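Side-chain contacts in demethyldecarbamoylnovobiocin O-methyltransferase (Streptomyces caeruleus, PDB 2WK1), which transfers a methyl group from S-adenosyl-L-methionine to the 4-hydroxyl of the noviose sugar in the penultimate step of novobiocin biosynthesis: residues A[76-81]-A[167-172]; A[44-49]-A[182-187]; A[122-127]-A[136-141]; A[95-100]-A[237-242]. One frame throughout, in Å; residues are numbered along the deposited sequence.

Contact 1: residues A[76-81]-A[167-172]. With SO4 (sulfate ion), chain D.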
loop_
_atom_site.group_PDB
_atom_site.type_symbol
_atom_site.label_atom_id
_atom_site.label_comp_id
_atom_site.label_asym_id
_atom_site.label_seq_id
_atom_site.Cartn_x
_atom_site.Cartn_y
_atom_site.Cartn_z
ATOM N N ARG A 76 14.482 3.194 -11.516
ATOM C CA ARG A 76 15.694 2.650 -12.129
ATOM C C ARG A 76 16.004 1.220 -11.768
ATOM O O ARG A 76 17.126 0.736 -11.928
ATOM C CB ARG A 76 16.868 3.593 -11.841
ATOM C CG ARG A 76 16.870 4.751 -12.827
ATOM C CD ARG A 76 17.308 4.192 -14.206
ATOM N NE ARG A 76 17.418 5.182 -15.257
ATOM C CZ ARG A 76 18.525 5.843 -15.563
ATOM N NH1 ARG A 76 19.665 5.639 -14.889
ATOM N NH2 ARG A 76 18.494 6.694 -16.568
ATOM N N ASP A 77 14.984 0.503 -11.337
ATOM C CA ASP A 77 15.068 -0.924 -11.139
ATOM C C ASP A 77 13.754 -1.618 -11.504
ATOM O O ASP A 77 12.750 -0.950 -11.851
ATOM C CB ASP A 77 15.547 -1.270 -9.711
ATOM C CG ASP A 77 14.581 -0.860 -8.610
ATOM O OD1 ASP A 77 13.493 -0.315 -8.898
ATOM O OD2 ASP A 77 14.905 -1.159 -7.429
ATOM N N TRP A 78 13.776 -2.948 -11.450
ATOM C CA TRP A 78 12.565 -3.755 -11.550
ATOM C C TRP A 78 12.213 -4.248 -10.154
ATOM O O TRP A 78 12.944 -5.052 -9.604
ATOM C CB TRP A 78 12.761 -5.000 -12.434
ATOM C CG TRP A 78 12.988 -4.761 -13.892
ATOM C CD1 TRP A 78 12.577 -3.691 -14.634
ATOM C CD2 TRP A 78 13.645 -5.660 -14.802
ATOM N NE1 TRP A 78 12.973 -3.850 -15.950
ATOM C CE2 TRP A 78 13.620 -5.052 -16.076
ATOM C CE3 TRP A 78 14.253 -6.915 -14.659
ATOM C CZ2 TRP A 78 14.176 -5.659 -17.208
ATOM C CZ3 TRP A 78 14.815 -7.512 -15.787
ATOM C CH2 TRP A 78 14.766 -6.879 -17.041
ATOM N N PRO A 79 11.106 -3.782 -9.563
ATOM C CA PRO A 79 10.749 -4.306 -8.236
ATOM C C PRO A 79 10.473 -5.817 -8.254
ATOM O O PRO A 79 9.877 -6.342 -9.189
ATOM C CB PRO A 79 9.499 -3.495 -7.862
ATOM C CG PRO A 79 9.650 -2.243 -8.676
ATOM C CD PRO A 79 10.216 -2.688 -9.976
ATOM N N ALA A 80 10.878 -6.506 -7.194
ATOM C CA ALA A 80 10.607 -7.918 -7.044
ATOM C C ALA A 80 9.133 -8.274 -7.039
ATOM O O ALA A 80 8.717 -9.266 -7.635
ATOM C CB ALA A 80 11.270 -8.424 -5.753
ATOM N N ASN A 81 8.332 -7.431 -6.392
ATOM C CA ASN A 81 6.913 -7.712 -6.207
ATOM C C ASN A 81 5.997 -6.543 -6.537
ATOM O O ASN A 81 4.818 -6.757 -6.789
ATOM C CB ASN A 81 6.644 -8.152 -4.769
ATOM C CG ASN A 81 7.479 -9.321 -4.376
ATOM O OD1 ASN A 81 7.201 -10.441 -4.787
ATOM N ND2 ASN A 81 8.524 -9.071 -3.606
ATOM N N ASN A 167 11.856 -11.425 -21.304
ATOM C CA ASN A 167 10.470 -11.822 -21.025
ATOM C C ASN A 167 10.240 -12.676 -19.788
ATOM O O ASN A 167 9.127 -12.722 -19.272
ATOM C CB ASN A 167 9.835 -12.421 -22.271
ATOM C CG ASN A 167 9.506 -11.345 -23.321
ATOM O OD1 ASN A 167 9.590 -10.149 -23.053
ATOM N ND2 ASN A 167 9.156 -11.788 -24.521
ATOM N N SER A 168 11.289 -13.324 -19.265
ATOM C CA SER A 168 11.117 -14.035 -17.996
ATOM C C SER A 168 10.586 -13.103 -16.908
ATOM O O SER A 168 9.798 -13.517 -16.050
ATOM C CB SER A 168 12.430 -14.679 -17.542
ATOM O OG SER A 168 13.482 -13.739 -17.464
ATOM N N VAL A 169 11.003 -11.841 -16.970
ATOM C CA VAL A 169 10.480 -10.813 -16.067
ATOM C C VAL A 169 9.327 -10.021 -16.695
ATOM O O VAL A 169 8.340 -9.722 -16.012
ATOM C CB VAL A 169 11.558 -9.803 -15.634
ATOM C CG1 VAL A 169 10.930 -8.678 -14.780
ATOM C CG2 VAL A 169 12.696 -10.483 -14.841
ATOM N N LEU A 170 9.450 -9.691 -17.975
ATOM C CA LEU A 170 8.526 -8.747 -18.611
ATOM C C LEU A 170 7.190 -9.312 -19.049
ATOM O O LEU A 170 6.251 -8.522 -19.233
ATOM C CB LEU A 170 9.163 -8.033 -19.782
ATOM C CG LEU A 170 10.382 -7.174 -19.475
ATOM C CD1 LEU A 170 10.941 -6.595 -20.751
ATOM C CD2 LEU A 170 10.123 -6.093 -18.433
ATOM N N ALA A 171 7.082 -10.625 -19.228
ATOM C CA ALA A 171 5.805 -11.259 -19.560
ATOM C C ALA A 171 4.956 -11.435 -18.319
ATOM O O ALA A 171 5.326 -12.171 -17.401
ATOM C CB ALA A 171 6.041 -12.604 -20.253
ATOM N N VAL A 172 3.804 -10.779 -18.299
ATOM C CA VAL A 172 2.861 -10.887 -17.192
ATOM C C VAL A 172 1.489 -11.128 -17.789
ATOM O O VAL A 172 1.018 -10.344 -18.625
ATOM C CB VAL A 172 2.839 -9.621 -16.310
ATOM C CG1 VAL A 172 1.841 -9.788 -15.188
ATOM C CG2 VAL A 172 4.250 -9.298 -15.772
HETATM S S SO4 D . 21.891 7.840 -16.527
HETATM O O1 SO4 D . 22.652 8.605 -17.515
HETATM O O2 SO4 D . 20.573 8.451 -16.477
HETATM O O3 SO4 D . 22.588 7.961 -15.234
HETATM O O4 SO4 D . 21.801 6.432 -16.913
#
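The indole of W78 overlaps the isopropyl group of V169 along its benzo rim, over the cofactor pocket of a Rossmann-like, S-adenosylmethionine-dependent methyltransferase fold. Segment 76-81 runs through the loop between helices 69-73 and 87-103, whereas V169 and L170 lie on the short helix 167-170. Two branches of the valine share the work. CG1 is placed anti to its backbone nitrogen (chi1 175°) and reaches CE3 of W78 at 3.8 Å; CG2 of V169 meets CZ3 of W78 at the same 3.8 Å. Measured from the centroid of the six-membered ring, CG1 of V169 is 4.2 Å away and 28° off the normal, an off-centre CH-pi contact displaced toward the rim. L170 adds a longer touch, its CD2 standing 4.3 Å from CZ2 of W78. The contact is apolar, and its neighbours place it: L170 lies about 4 Å, side chain to nearest atoms, from bound S-adenosylhomocysteine, W78 packs near M85, and the carbonyl of V169 accepts a hydrogen bond from W116 NE1. M85 and W116 both bind S-adenosylmethionine, consistent with W78 and V169 backing the pocket as a second shell, while L170 belongs to the pocket itself. Away from the interface, R76 grips a sulfate ion, probably from the crystallisation liquor, which R273 also binds, while NE of R76 forms a salt bridge with D274. The guanidinium meets the anion edge-on: R76 NH1 donates to sulfate O4 at 3.0 Å, and R76 NH2 donates to sulfate O2 at 2.7 Å.

Contact 2: residues A[44-49]-A[182-187]; sequences KVLAGT and RNYDLL
L46 and Y184 mark the nearest approach of the two backbones, with CA atoms 10.0 Å apart, a span bridged by side chains alone. Both segments are helix C-termini finishing in a Schellman motif with a residue at positive phi: G48 follows helix 35-47, as D185 follows helix 174-183. Backbone hydrogen bonds into the last turns are part of the evidence: G48 N to V45 O at 3.0 Å with a weak one from T49 N to K44 O at 3.0 Å, and D185 N to R182 O at 2.8 Å. Y184, just ahead of its turn, sends its ring out toward the other helix end. There the phenol tip lands between two aliphatic side chains. CD2 of L46 lies 3.3 Å from OH of Y184 and 3.5 Å from CZ of Y184, coming at the ring obliquely. CG1 of V45 sits 3.5 Å from OH of Y184, the valine and tyrosine side chains sliding past each other in opposite directions. With CG anti to its carbonyl carbon (chi1 -75°), L46 bends across to this tip, although its side chain does not set out toward the other segment. The buried hydroxyl also hydrogen-bonds to H83 ND1, and the H83 ring meets that of Y184 at about 75°. L46 lies about 4 Å, side chain to side chain, from T84, which binds S-adenosylmethionine. V45 packs on V45 of the second subunit and Y184 on its V50, so these two Schellman-capped helix C-termini, packed through Y184, lie at the homodimer interface.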
loop_
_atom_site.group_PDB
_atom_site.type_symbol
_atom_site.label_atom_id
_atom_site.label_comp_id
_atom_site.label_asym_id
_atom_site.label_seq_id
_atom_site.Cartn_x
_atom_site.Cartn_y
_atom_site.Cartn_z
ATOM N N LYS A 44 2.972 5.332 -3.353
ATOM C CA LYS A 44 3.964 4.636 -2.531
ATOM C C LYS A 44 3.801 3.119 -2.529
ATOM O O LYS A 44 4.776 2.354 -2.502
ATOM C CB LYS A 44 3.899 5.110 -1.083
ATOM C CG LYS A 44 4.257 6.542 -0.863
ATOM C CD LYS A 44 3.896 6.937 0.588
ATOM C CE LYS A 44 4.688 8.107 1.123
ATOM N NZ LYS A 44 4.176 9.363 0.605
ATOM N N VAL A 45 2.553 2.668 -2.570
ATOM C CA VAL A 45 2.271 1.232 -2.585
ATOM C C VAL A 45 2.632 0.640 -3.949
ATOM O O VAL A 45 3.259 -0.399 -4.055
ATOM C CB VAL A 45 0.761 0.925 -2.214
ATOM C CG1 VAL A 45 0.520 -0.541 -2.266
ATOM C CG2 VAL A 45 0.380 1.571 -0.876
ATOM N N LEU A 46 2.208 1.311 -4.999
ATOM C CA LEU A 46 2.421 0.780 -6.340
ATOM C C LEU A 46 3.893 0.578 -6.678
ATOM O O LEU A 46 4.266 -0.410 -7.324
ATOM C CB LEU A 46 1.781 1.718 -7.378
ATOM C CG LEU A 46 0.258 1.645 -7.451
ATOM C CD1 LEU A 46 -0.262 2.854 -8.212
ATOM C CD2 LEU A 46 -0.218 0.358 -8.093
ATOM N N ALA A 47 4.731 1.524 -6.256
ATOM C CA ALA A 47 6.178 1.450 -6.490
ATOM C C ALA A 47 6.887 0.620 -5.432
ATOM O O ALA A 47 8.064 0.306 -5.580
ATOM C CB ALA A 47 6.775 2.833 -6.529
ATOM N N GLY A 48 6.179 0.289 -4.356
ATOM C CA GLY A 48 6.757 -0.508 -3.285
ATOM C C GLY A 48 7.688 0.223 -2.349
ATOM O O GLY A 48 8.434 -0.419 -1.592
ATOM N N THR A 49 7.638 1.546 -2.339
ATOM C CA THR A 49 8.456 2.286 -1.371
ATOM C C THR A 49 7.932 2.090 0.067
ATOM O O THR A 49 8.699 2.028 1.014
ATOM C CB THR A 49 8.576 3.781 -1.698
ATOM O OG1 THR A 49 7.283 4.363 -1.700
ATOM C CG2 THR A 49 9.267 4.008 -3.040
ATOM N N ARG A 182 -7.888 -6.123 -8.921
ATOM C CA ARG A 182 -8.828 -6.559 -7.898
ATOM C C ARG A 182 -8.282 -6.364 -6.488
ATOM O O ARG A 182 -9.044 -6.017 -5.574
ATOM C CB ARG A 182 -9.207 -8.011 -8.122
ATOM C CG ARG A 182 -10.345 -8.453 -7.214
ATOM C CD ARG A 182 -11.161 -9.567 -7.775
ATOM N NE ARG A 182 -10.362 -10.724 -8.121
ATOM C CZ ARG A 182 -10.762 -11.988 -7.926
ATOM N NH1 ARG A 182 -11.941 -12.252 -7.358
ATOM N NH2 ARG A 182 -9.965 -12.990 -8.272
ATOM N N ASN A 183 -6.962 -6.526 -6.319
ATOM C CA ASN A 183 -6.319 -6.351 -5.012
ATOM C C ASN A 183 -6.514 -4.935 -4.463
ATOM O O ASN A 183 -6.501 -4.716 -3.250
ATOM C CB ASN A 183 -4.813 -6.648 -5.073
ATOM C CG ASN A 183 -4.481 -8.119 -5.213
ATOM O OD1 ASN A 183 -5.330 -8.988 -5.114
ATOM N ND2 ASN A 183 -3.212 -8.390 -5.481
ATOM N N TYR A 184 -6.619 -3.963 -5.369
ATOM C CA TYR A 184 -6.869 -2.553 -4.992
ATOM C C TYR A 184 -8.354 -2.209 -5.015
ATOM O O TYR A 184 -8.722 -1.062 -4.791
ATOM C CB TYR A 184 -6.149 -1.590 -5.966
ATOM C CG TYR A 184 -4.638 -1.582 -5.848
ATOM C CD1 TYR A 184 -3.863 -2.545 -6.478
ATOM C CD2 TYR A 184 -3.983 -0.625 -5.091
ATOM C CE1 TYR A 184 -2.503 -2.545 -6.374
ATOM C CE2 TYR A 184 -2.610 -0.602 -4.986
ATOM C CZ TYR A 184 -1.866 -1.573 -5.613
ATOM O OH TYR A 184 -0.493 -1.538 -5.461
ATOM N N ASP A 185 -9.205 -3.200 -5.310
ATOM C CA ASP A 185 -10.608 -2.962 -5.498
ATOM C C ASP A 185 -10.930 -2.012 -6.607
ATOM O O ASP A 185 -11.857 -1.190 -6.496
ATOM C CB ASP A 185 -11.483 -2.396 -3.968
ATOM C CG ASP A 185 -12.995 -2.899 -4.241
ATOM O OD1 ASP A 185 -13.292 -2.422 -3.301
ATOM O OD2 ASP A 185 -13.382 -3.513 -5.173
ATOM N N LEU A 186 -10.174 -2.121 -7.685
ATOM C CA LEU A 186 -10.335 -1.233 -8.819
ATOM C C LEU A 186 -10.640 -1.957 -10.132
ATOM O O LEU A 186 -10.571 -1.346 -11.209
ATOM C CB LEU A 186 -9.102 -0.328 -8.967
ATOM C CG LEU A 186 -8.913 0.721 -7.867
ATOM C CD1 LEU A 186 -7.530 1.384 -7.980
ATOM C CD2 LEU A 186 -9.996 1.758 -7.919
ATOM N N LEU A 187 -10.983 -3.242 -10.077
ATOM C CA LEU A 187 -11.365 -3.952 -11.299
ATOM C C LEU A 187 -12.856 -3.786 -11.510
ATOM O O LEU A 187 -13.663 -4.486 -10.902
ATOM C CB LEU A 187 -10.967 -5.426 -11.239
ATOM C CG LEU A 187 -11.160 -6.207 -12.549
ATOM C CD1 LEU A 187 -10.230 -5.705 -13.662
ATOM C CD2 LEU A 187 -10.948 -7.717 -12.285
#

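Contact 3: residues A[122-127]-A[136-141]; sequences ILMRGI and RTVWVA
M124 is the first residue along helix 119-130 in this segment to meet V138, and it does so through the root of its side chain. CB of M124 lies 4.0 Å from CG1 of V138 and equally 4.0 Å from CG2 of V138, so it rests against the fork of the valine. Beyond CB the methionine departs: CG lies anti to the carbonyl carbon (chi1 -68°), the chain continues extended, and its end leads away from the strand, with the side chain packing near I94 and E112, the latter a residue that binds S-adenosylmethionine. The backbone between M124 and R125 is approached more closely still, CG2 of V138 standing 3.9 Å from C of M124 and 3.7 Å from N of R125. This is the seam of a beta-alpha-beta crossover, in which strand 109-113, helix 119-130 and strand 138-142 follow one another, the two strands lying parallel and adjacent in the central sheet of the Rossmann-like fold. V138 points from the sheet into the helix, whereas W139, the next residue, points to the other side and sends NE1 to D109. At R125, whose CA lies 6.2 Å from CA of V138, the shortest such distance between the segments, CB is the part of the side chain that meets the valine, 4.1 Å from CG2 of V138. The arginine then bends at chi2 (65°), and its NH2 forms a salt bridge with D188. I127, further along the helix, packs toward V98 of helix 87-103 and L39 of helix 35-47.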
loop_
_atom_site.group_PDB
_atom_site.type_symbol
_atom_site.label_atom_id
_atom_site.label_comp_id
_atom_site.label_asym_id
_atom_site.label_seq_id
_atom_site.Cartn_x
_atom_site.Cartn_y
_atom_site.Cartn_z
ATOM N N ILE A 122 -3.380 0.915 -12.857
ATOM C CA ILE A 122 -4.091 0.931 -11.586
ATOM C C ILE A 122 -4.113 2.340 -11.048
ATOM O O ILE A 122 -5.149 2.790 -10.573
ATOM C CB ILE A 122 -3.458 -0.079 -10.598
ATOM C CG1 ILE A 122 -3.671 -1.511 -11.093
ATOM C CG2 ILE A 122 -4.015 0.097 -9.180
ATOM C CD1 ILE A 122 -2.808 -2.559 -10.392
ATOM N N LEU A 123 -2.987 3.050 -11.087
ATOM C CA LEU A 123 -3.007 4.440 -10.670
ATOM C C LEU A 123 -4.011 5.274 -11.458
ATOM O O LEU A 123 -4.770 6.053 -10.872
ATOM C CB LEU A 123 -1.601 5.070 -10.752
ATOM C CG LEU A 123 -1.552 6.554 -10.303
ATOM C CD1 LEU A 123 -1.941 6.749 -8.868
ATOM C CD2 LEU A 123 -0.182 7.185 -10.572
ATOM N N MET A 124 -4.009 5.135 -12.777
ATOM C CA MET A 124 -4.971 5.888 -13.588
ATOM C C MET A 124 -6.398 5.633 -13.118
ATOM O O MET A 124 -7.190 6.561 -12.976
ATOM C CB MET A 124 -4.813 5.514 -15.049
ATOM C CG MET A 124 -3.510 5.966 -15.655
ATOM S SD MET A 124 -3.452 5.461 -17.435
ATOM C CE MET A 124 -1.851 6.158 -17.901
ATOM N N ARG A 125 -6.755 4.367 -12.892
ATOM C CA ARG A 125 -8.096 4.077 -12.430
ATOM C C ARG A 125 -8.349 4.640 -11.040
ATOM O O ARG A 125 -9.438 5.130 -10.758
ATOM C CB ARG A 125 -8.364 2.567 -12.447
ATOM C CG ARG A 125 -9.742 2.155 -11.949
ATOM C CD ARG A 125 -10.852 2.644 -12.825
ATOM N NE ARG A 125 -12.204 2.504 -12.265
ATOM C CZ ARG A 125 -12.855 3.460 -11.618
ATOM N NH1 ARG A 125 -12.277 4.604 -11.363
ATOM N NH2 ARG A 125 -14.121 3.290 -11.278
ATOM N N GLY A 126 -7.345 4.579 -10.174
ATOM C CA GLY A 126 -7.471 5.159 -8.838
ATOM C C GLY A 126 -7.676 6.656 -8.833
ATOM O O GLY A 126 -8.419 7.156 -8.008
ATOM N N ILE A 127 -7.028 7.375 -9.744
ATOM C CA ILE A 127 -7.205 8.820 -9.819
ATOM C C ILE A 127 -8.652 9.112 -10.218
ATOM O O ILE A 127 -9.295 9.994 -9.652
ATOM C CB ILE A 127 -6.214 9.452 -10.795
ATOM C CG1 ILE A 127 -4.760 9.249 -10.354
ATOM C CG2 ILE A 127 -6.524 10.936 -10.935
ATOM C CD1 ILE A 127 -3.761 9.390 -11.509
ATOM N N ARG A 136 -15.053 8.173 -17.858
ATOM C CA ARG A 136 -13.802 7.872 -18.567
ATOM C C ARG A 136 -13.396 6.436 -18.281
ATOM O O ARG A 136 -13.641 5.919 -17.195
ATOM C CB ARG A 136 -12.671 8.815 -18.163
ATOM C CG ARG A 136 -12.969 10.275 -18.392
ATOM C CD ARG A 136 -11.867 11.105 -17.848
ATOM N NE ARG A 136 -12.113 12.528 -17.832
ATOM C CZ ARG A 136 -11.611 13.409 -18.683
ATOM N NH1 ARG A 136 -10.875 13.043 -19.721
ATOM N NH2 ARG A 136 -11.868 14.695 -18.484
ATOM N N THR A 137 -12.776 5.808 -19.272
ATOM C CA THR A 137 -12.263 4.459 -19.183
ATOM C C THR A 137 -10.736 4.476 -19.206
ATOM O O THR A 137 -10.122 5.320 -19.864
ATOM C CB THR A 137 -12.799 3.621 -20.365
ATOM O OG1 THR A 137 -14.233 3.540 -20.257
ATOM C CG2 THR A 137 -12.206 2.223 -20.454
ATOM N N VAL A 138 -10.149 3.561 -18.451
ATOM C CA VAL A 138 -8.731 3.237 -18.522
ATOM C C VAL A 138 -8.544 1.992 -19.394
ATOM O O VAL A 138 -9.090 0.931 -19.066
ATOM C CB VAL A 138 -8.137 2.977 -17.125
ATOM C CG1 VAL A 138 -6.643 2.648 -17.230
ATOM C CG2 VAL A 138 -8.368 4.182 -16.214
ATOM N N TRP A 139 -7.801 2.140 -20.488
ATOM C CA TRP A 139 -7.472 1.083 -21.417
ATOM C C TRP A 139 -6.086 0.532 -21.135
ATOM O O TRP A 139 -5.106 1.270 -21.033
ATOM C CB TRP A 139 -7.552 1.577 -22.847
ATOM C CG TRP A 139 -8.914 2.040 -23.274
ATOM C CD1 TRP A 139 -9.434 3.281 -23.119
ATOM C CD2 TRP A 139 -9.934 1.250 -23.902
ATOM N NE1 TRP A 139 -10.705 3.334 -23.625
ATOM C CE2 TRP A 139 -11.039 2.105 -24.112
ATOM C CE3 TRP A 139 -10.011 -0.068 -24.329
ATOM C CZ2 TRP A 139 -12.209 1.672 -24.722
ATOM C CZ3 TRP A 139 -11.198 -0.501 -24.934
ATOM C CH2 TRP A 139 -12.257 0.364 -25.121
ATOM N N VAL A 140 -6.035 -0.782 -20.969
ATOM C CA VAL A 140 -4.857 -1.522 -20.548
ATOM C C VAL A 140 -4.388 -2.359 -21.724
ATOM O O VAL A 140 -4.960 -3.417 -22.008
ATOM C CB VAL A 140 -5.173 -2.404 -19.314
ATOM C CG1 VAL A 140 -3.944 -3.133 -18.818
ATOM C CG2 VAL A 140 -5.821 -1.594 -18.191
ATOM N N ALA A 141 -3.408 -1.857 -22.478
ATOM C CA ALA A 141 -2.973 -2.462 -23.738
ATOM C C ALA A 141 -1.627 -3.152 -23.594
ATOM O O ALA A 141 -0.626 -2.511 -23.238
ATOM C CB ALA A 141 -2.929 -1.430 -24.850
#

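Contact 4: residues A[95-100]-A[237-242]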
loop_
_atom_site.group_PDB
_atom_site.type_symbol
_atom_site.label_atom_id
_atom_site.label_comp_id
_atom_site.label_asym_id
_atom_site.label_seq_id
_atom_site.Cartn_x
_atom_site.Cartn_y
_atom_site.Cartn_z
ATOM N N ARG A 95 -0.119 11.202 -12.290
ATOM C CA ARG A 95 -1.084 11.892 -11.452
ATOM C C ARG A 95 -1.296 13.337 -11.892
ATOM O O ARG A 95 -2.437 13.803 -11.969
ATOM C CB ARG A 95 -0.690 11.800 -9.984
ATOM C CG ARG A 95 -1.716 12.438 -9.061
ATOM C CD ARG A 95 -1.262 12.473 -7.696
ATOM N NE ARG A 95 -2.146 13.194 -6.823
ATOM C CZ ARG A 95 -1.954 13.233 -5.511
ATOM N NH1 ARG A 95 -0.917 12.596 -4.977
ATOM N NH2 ARG A 95 -2.825 13.868 -4.746
ATOM N N GLN A 96 -0.199 14.047 -12.131
ATOM C CA GLN A 96 -0.322 15.439 -12.532
ATOM C C GLN A 96 -1.066 15.582 -13.865
ATOM O O GLN A 96 -1.932 16.451 -14.018
ATOM C CB GLN A 96 1.057 16.093 -12.596
ATOM C CG GLN A 96 1.792 16.228 -11.247
ATOM C CD GLN A 96 1.200 17.185 -10.225
ATOM O OE1 GLN A 96 0.285 16.830 -9.472
ATOM N NE2 GLN A 96 1.799 18.376 -10.120
ATOM N N CYS A 97 -0.730 14.752 -14.843
ATOM C CA CYS A 97 -1.390 14.837 -16.146
ATOM C C CYS A 97 -2.866 14.473 -16.063
ATOM O O CYS A 97 -3.700 15.159 -16.649
ATOM C CB CYS A 97 -0.665 13.947 -17.172
ATOM S SG CYS A 97 0.964 14.509 -17.662
ATOM N N VAL A 98 -3.175 13.381 -15.372
ATOM C CA VAL A 98 -4.570 12.961 -15.285
ATOM C C VAL A 98 -5.378 13.984 -14.478
ATOM O O VAL A 98 -6.491 14.345 -14.881
ATOM C CB VAL A 98 -4.728 11.545 -14.694
ATOM C CG1 VAL A 98 -6.209 11.183 -14.531
ATOM C CG2 VAL A 98 -4.030 10.511 -15.590
ATOM N N GLU A 99 -4.834 14.469 -13.363
ATOM C CA GLU A 99 -5.577 15.512 -12.623
ATOM C C GLU A 99 -5.766 16.772 -13.458
ATOM O O GLU A 99 -6.792 17.443 -13.320
ATOM C CB GLU A 99 -4.964 15.800 -11.257
ATOM C CG GLU A 99 -5.130 14.605 -10.323
ATOM C CD GLU A 99 -4.705 14.843 -8.908
ATOM O OE1 GLU A 99 -3.753 15.611 -8.675
ATOM O OE2 GLU A 99 -5.340 14.257 -8.021
ATOM N N ASP A 100 -4.793 17.120 -14.297
ATOM C CA ASP A 100 -4.930 18.331 -15.127
ATOM C C ASP A 100 -6.025 18.148 -16.179
ATOM O O ASP A 100 -6.834 19.056 -16.417
ATOM C CB ASP A 100 -3.606 18.704 -15.806
ATOM C CG ASP A 100 -3.672 20.065 -16.466
ATOM O OD1 ASP A 100 -3.870 21.057 -15.725
ATOM O OD2 ASP A 100 -3.523 20.142 -17.695
ATOM N N GLY A 237 -5.188 19.706 -25.457
ATOM C CA GLY A 237 -5.107 19.800 -24.011
ATOM C C GLY A 237 -4.669 18.507 -23.354
ATOM O O GLY A 237 -4.352 18.514 -22.182
ATOM N N GLY A 238 -4.679 17.417 -24.121
ATOM C CA GLY A 238 -4.273 16.113 -23.607
ATOM C C GLY A 238 -2.776 15.936 -23.652
ATOM O O GLY A 238 -2.040 16.795 -24.133
ATOM N N TYR A 239 -2.329 14.827 -23.092
ATOM C CA TYR A 239 -0.923 14.553 -22.893
ATOM C C TYR A 239 -0.481 13.255 -23.508
ATOM O O TYR A 239 -1.221 12.271 -23.481
ATOM C CB TYR A 239 -0.617 14.488 -21.392
ATOM C CG TYR A 239 -0.792 15.793 -20.665
ATOM C CD1 TYR A 239 0.232 16.725 -20.603
ATOM C CD2 TYR A 239 -1.970 16.106 -20.022
ATOM C CE1 TYR A 239 0.050 17.938 -19.935
ATOM C CE2 TYR A 239 -2.154 17.309 -19.373
ATOM C CZ TYR A 239 -1.131 18.211 -19.300
ATOM O OH TYR A 239 -1.268 19.434 -18.640
ATOM N N VAL A 240 0.737 13.261 -24.031
ATOM C CA VAL A 240 1.455 12.068 -24.444
ATOM C C VAL A 240 2.665 11.918 -23.569
ATOM O O VAL A 240 3.487 12.836 -23.467
ATOM C CB VAL A 240 1.879 12.116 -25.906
ATOM C CG1 VAL A 240 2.636 10.844 -26.289
ATOM C CG2 VAL A 240 0.661 12.383 -26.817
ATOM N N ILE A 241 2.759 10.784 -22.895
ATOM C CA ILE A 241 3.866 10.481 -21.990
ATOM C C ILE A 241 4.735 9.380 -22.630
ATOM O O ILE A 241 4.199 8.358 -23.039
ATOM C CB ILE A 241 3.366 10.018 -20.610
ATOM C CG1 ILE A 241 2.496 11.083 -19.917
ATOM C CG2 ILE A 241 4.530 9.546 -19.752
ATOM C CD1 ILE A 241 1.661 10.556 -18.778
ATOM N N VAL A 242 6.038 9.599 -22.688
ATOM C CA VAL A 242 6.992 8.644 -23.243
ATOM C C VAL A 242 7.847 8.162 -22.081
ATOM O O VAL A 242 8.670 8.924 -21.536
ATOM C CB VAL A 242 7.900 9.301 -24.302
ATOM C CG1 VAL A 242 8.785 8.281 -24.912
ATOM C CG2 VAL A 242 7.075 10.067 -25.353
HETATM O O HOH W 1 -5.265 19.832 -19.751
#
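C97 lays its sulfur over the ring of Y239, the dense inner part of the contact between helix 87-103 and strand 238-242. The SG atom of C97 is 3.9 Å from the ring centroid of Y239 and 21° off its normal, a cysteine sulfur-aromatic contact displaced toward the rim, where SG comes 3.7 Å from CG of Y239. Deeper along the strand, CD1 of I241 touches SG of C97 at 4.2 Å. The axes of helix 95-100 and strand 238-242 run nearly antiparallel, with 162° between their N-to-C directions and 8.7 Å at their closest, so a helix packs on the sheet of the methyltransferase fold, whose neighbouring strands 210-215 and 276-279 carry V212 and Y277 against V98 and C97.

The outer side is polar and wetter. D100, one helical turn after C97, swings CG anti to its backbone nitrogen, which brings OD2 to the ring edge. OH of Y239 donates to OD2 of D100 at 2.5 Å, arriving 53° out of the carboxylate plane. A water donates to the same OD2 of D100 at 2.7 Å and to O of G237 at 2.9 Å, linking helix and turn. Two donors on one oxygen are consistent with an ionised D100, and the bond would orient the tyrosine hydroxyl; its strength is left open, the separation being very short and the approach well out of plane.

From the N terminus the chain passes 44-49, 76-81 and 95-100 before any contact is complete. Contact 3 closes first, a short loop from helix 119-130 to the next strand, and it nests inside the other three. Contact 1 closes next, at 167-172, and contact 2 at 182-187 encloses it; helices 167-170 and 174-183 follow each other. Contact 4, opened at 95-100 and completed at 237-242, crosses contacts 1 and 2. In space, contact 3 touches contact 2 through L123 and L46, and contact 4 through I127 and V98, joining the dimer-side helices to the central sheet, while contact 1 lies by the cofactor, touching none of the others, though its nearest atoms come within about 4 Å of contact 2.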